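Local coordinates for protein alpha-glucosidase (Pseudoalteromonas sp. K8, PDB 5HQA) that is a family 97 glycoside hydrolase that acts on alpha-glucosides, is activated by chloride, and holds a calcium ion near its bound acarbose, at residues V168-T173 with M195-R200. Sequence-based numbering, arbitrary orientation.
Sequences VHTPFT and MVLNQR
V168 and L197 form an antiparallel hydrogen-bonded pair, with two backbone bonds as evidence: V168 N donates to L197 O at 3.0 Å, and L197 N returns a nearly straight bond (174°) to V168 O. On the sheet face that both residues share, the side-chain contacts are close and apolar. L197 projects from its strand with CG anti to its carbonyl carbon (chi1 -64°), which turns the branch toward both T170 and F172: CG lies 3.9 Å from T170 CG2, and CD1 comes within 3.6 Å of F172 CD2, oblique to that ring. V168 CG2 touches L197 CB at 3.7 Å and also sits over one face of the F172 ring, offset toward its rim. From outside the segments, A142 and W144 of strand 141-144 and F205 of strand 204-209 meet F172.

The H169 side is looser, bridged by one water although its residues are buried. Direct pairing gives way to this water, which accepts from T170 N, donates to M195 O at 2.8 Å, and lies in the H169 ring plane 2.9 Å from ND1; V196 CG2 approaches the same ring obliquely, 3.7 Å from ND1. T170 OG1 bonds instead to H185 and K440. With a cis peptide before P171, the chain leaves this pairing and enters strand 172-175, part of the second sheet of the N-terminal beta-sandwich. The contact thus links the two sheets: apolar side chains of L197, V168 and F172 meet across their junction, while one water bonds to the backbone N-H of T170 and the carbonyl of M195 where direct pairing ends.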
loop_
_atom_site.group_PDB
_atom_site.type_symbol
_atom_site.label_atom_id
_atom_site.label_comp_id
_atom_site.label_asym_id
_atom_site.label_seq_id
_atom_site.Cartn_x
_atom_site.Cartn_y
_atom_site.Cartn_z
ATOM N N VAL A 168 4.902 16.382 -3.543
ATOM C CA VAL A 168 5.084 14.938 -3.580
ATOM C C VAL A 168 4.050 14.237 -2.710
ATOM O O VAL A 168 3.568 14.779 -1.707
ATOM C CB VAL A 168 6.515 14.543 -3.142
ATOM C CG1 VAL A 168 7.551 15.225 -4.040
ATOM C CG2 VAL A 168 6.749 14.896 -1.674
ATOM N N HIS A 169 3.707 13.015 -3.116
ATOM C CA HIS A 169 2.895 12.126 -2.303
ATOM C C HIS A 169 3.766 11.410 -1.276
ATOM O O HIS A 169 4.993 11.339 -1.399
ATOM C CB HIS A 169 2.172 11.099 -3.182
ATOM C CG HIS A 169 0.902 11.613 -3.780
ATOM N ND1 HIS A 169 -0.074 12.233 -3.026
ATOM C CD2 HIS A 169 0.446 11.604 -5.057
ATOM C CE1 HIS A 169 -1.076 12.584 -3.814
ATOM N NE2 HIS A 169 -0.790 12.207 -5.049
ATOM N N THR A 170 3.113 10.872 -0.250
ATOM C CA THR A 170 3.813 10.053 0.733
ATOM C C THR A 170 3.373 8.597 0.572
ATOM O O THR A 170 2.279 8.342 0.064
ATOM C CB THR A 170 3.543 10.542 2.179
ATOM O OG1 THR A 170 2.240 10.115 2.611
ATOM C CG2 THR A 170 3.646 12.072 2.268
ATOM N N PRO A 171 4.199 7.626 1.008
ATOM C CA PRO A 171 5.499 7.714 1.695
ATOM C C PRO A 171 6.548 8.400 0.836
ATOM O O PRO A 171 6.733 8.056 -0.341
ATOM C CB PRO A 171 5.871 6.244 1.940
ATOM C CG PRO A 171 4.562 5.523 1.905
ATOM C CD PRO A 171 3.769 6.226 0.853
ATOM N N PHE A 172 7.199 9.394 1.415
ATOM C CA PHE A 172 8.196 10.203 0.723
ATOM C C PHE A 172 9.548 9.833 1.316
ATOM O O PHE A 172 9.827 10.162 2.475
ATOM C CB PHE A 172 7.891 11.688 0.902
ATOM C CG PHE A 172 8.942 12.596 0.337
ATOM C CD1 PHE A 172 9.353 12.465 -0.986
ATOM C CD2 PHE A 172 9.496 13.607 1.113
ATOM C CE1 PHE A 172 10.315 13.324 -1.520
ATOM C CE2 PHE A 172 10.461 14.467 0.587
ATOM C CZ PHE A 172 10.867 14.325 -0.732
ATOM N N THR A 173 10.376 9.144 0.526
ATOM C CA THR A 173 11.606 8.519 1.002
ATOM C C THR A 173 12.830 9.195 0.401
ATOM O O THR A 173 12.875 9.473 -0.801
ATOM C CB THR A 173 11.601 7.031 0.643
ATOM O OG1 THR A 173 10.488 6.409 1.293
ATOM C CG2 THR A 173 12.898 6.350 1.082
ATOM N N MET A 195 -2.338 14.332 3.586
ATOM C CA MET A 195 -1.205 15.245 3.537
ATOM C C MET A 195 -0.369 14.963 2.292
ATOM O O MET A 195 0.064 13.831 2.061
ATOM C CB MET A 195 -0.357 15.095 4.798
ATOM C CG MET A 195 0.871 15.983 4.837
ATOM S SD MET A 195 1.791 15.720 6.382
ATOM C CE MET A 195 2.458 14.059 6.147
ATOM N N VAL A 196 -0.158 15.996 1.498
ATOM C CA VAL A 196 0.849 16.052 0.451
ATOM C C VAL A 196 1.985 16.916 0.989
ATOM O O VAL A 196 1.763 17.748 1.872
ATOM C CB VAL A 196 0.175 16.644 -0.809
ATOM C CG1 VAL A 196 1.131 17.395 -1.682
ATOM C CG2 VAL A 196 -0.619 15.554 -1.547
ATOM N N LEU A 197 3.213 16.715 0.506
ATOM C CA LEU A 197 4.344 17.504 0.993
ATOM C C LEU A 197 4.736 18.542 -0.049
ATOM O O LEU A 197 5.007 18.202 -1.202
ATOM C CB LEU A 197 5.546 16.621 1.332
ATOM C CG LEU A 197 5.282 15.640 2.477
ATOM C CD1 LEU A 197 6.506 14.763 2.733
ATOM C CD2 LEU A 197 4.851 16.399 3.736
ATOM N N ASN A 198 4.803 19.802 0.374
ATOM C CA ASN A 198 5.026 20.936 -0.518
ATOM C C ASN A 198 6.325 21.598 -0.079
ATOM O O ASN A 198 6.387 22.176 1.009
ATOM C CB ASN A 198 3.837 21.896 -0.429
ATOM C CG ASN A 198 3.945 23.084 -1.368
ATOM O OD1 ASN A 198 5.022 23.448 -1.834
ATOM N ND2 ASN A 198 2.806 23.714 -1.627
ATOM N N GLN A 199 7.368 21.508 -0.902
ATOM C CA GLN A 199 8.648 22.085 -0.518
ATOM C C GLN A 199 8.576 23.604 -0.650
ATOM O O GLN A 199 8.325 24.131 -1.742
ATOM C CB GLN A 199 9.788 21.517 -1.362
ATOM C CG GLN A 199 11.146 21.893 -0.776
ATOM C CD GLN A 199 12.331 21.214 -1.443
ATOM O OE1 GLN A 199 13.477 21.537 -1.134
ATOM N NE2 GLN A 199 12.069 20.265 -2.349
ATOM N N ARG A 200 8.786 24.309 0.464
ATOM C CA ARG A 200 8.696 25.763 0.465
ATOM C C ARG A 200 10.096 26.344 0.305
ATOM O O ARG A 200 10.693 26.216 -0.771
ATOM C CB ARG A 200 7.987 26.235 1.739
ATOM C CG ARG A 200 6.610 25.565 1.945
ATOM C CD ARG A 200 5.755 25.544 0.656
ATOM N NE ARG A 200 5.515 26.894 0.144
ATOM C CZ ARG A 200 5.311 27.193 -1.135
ATOM N NH1 ARG A 200 5.327 26.241 -2.062
ATOM N NH2 ARG A 200 5.116 28.456 -1.492
HETATM O O HOH W 1 0.144 12.042 -0.147
#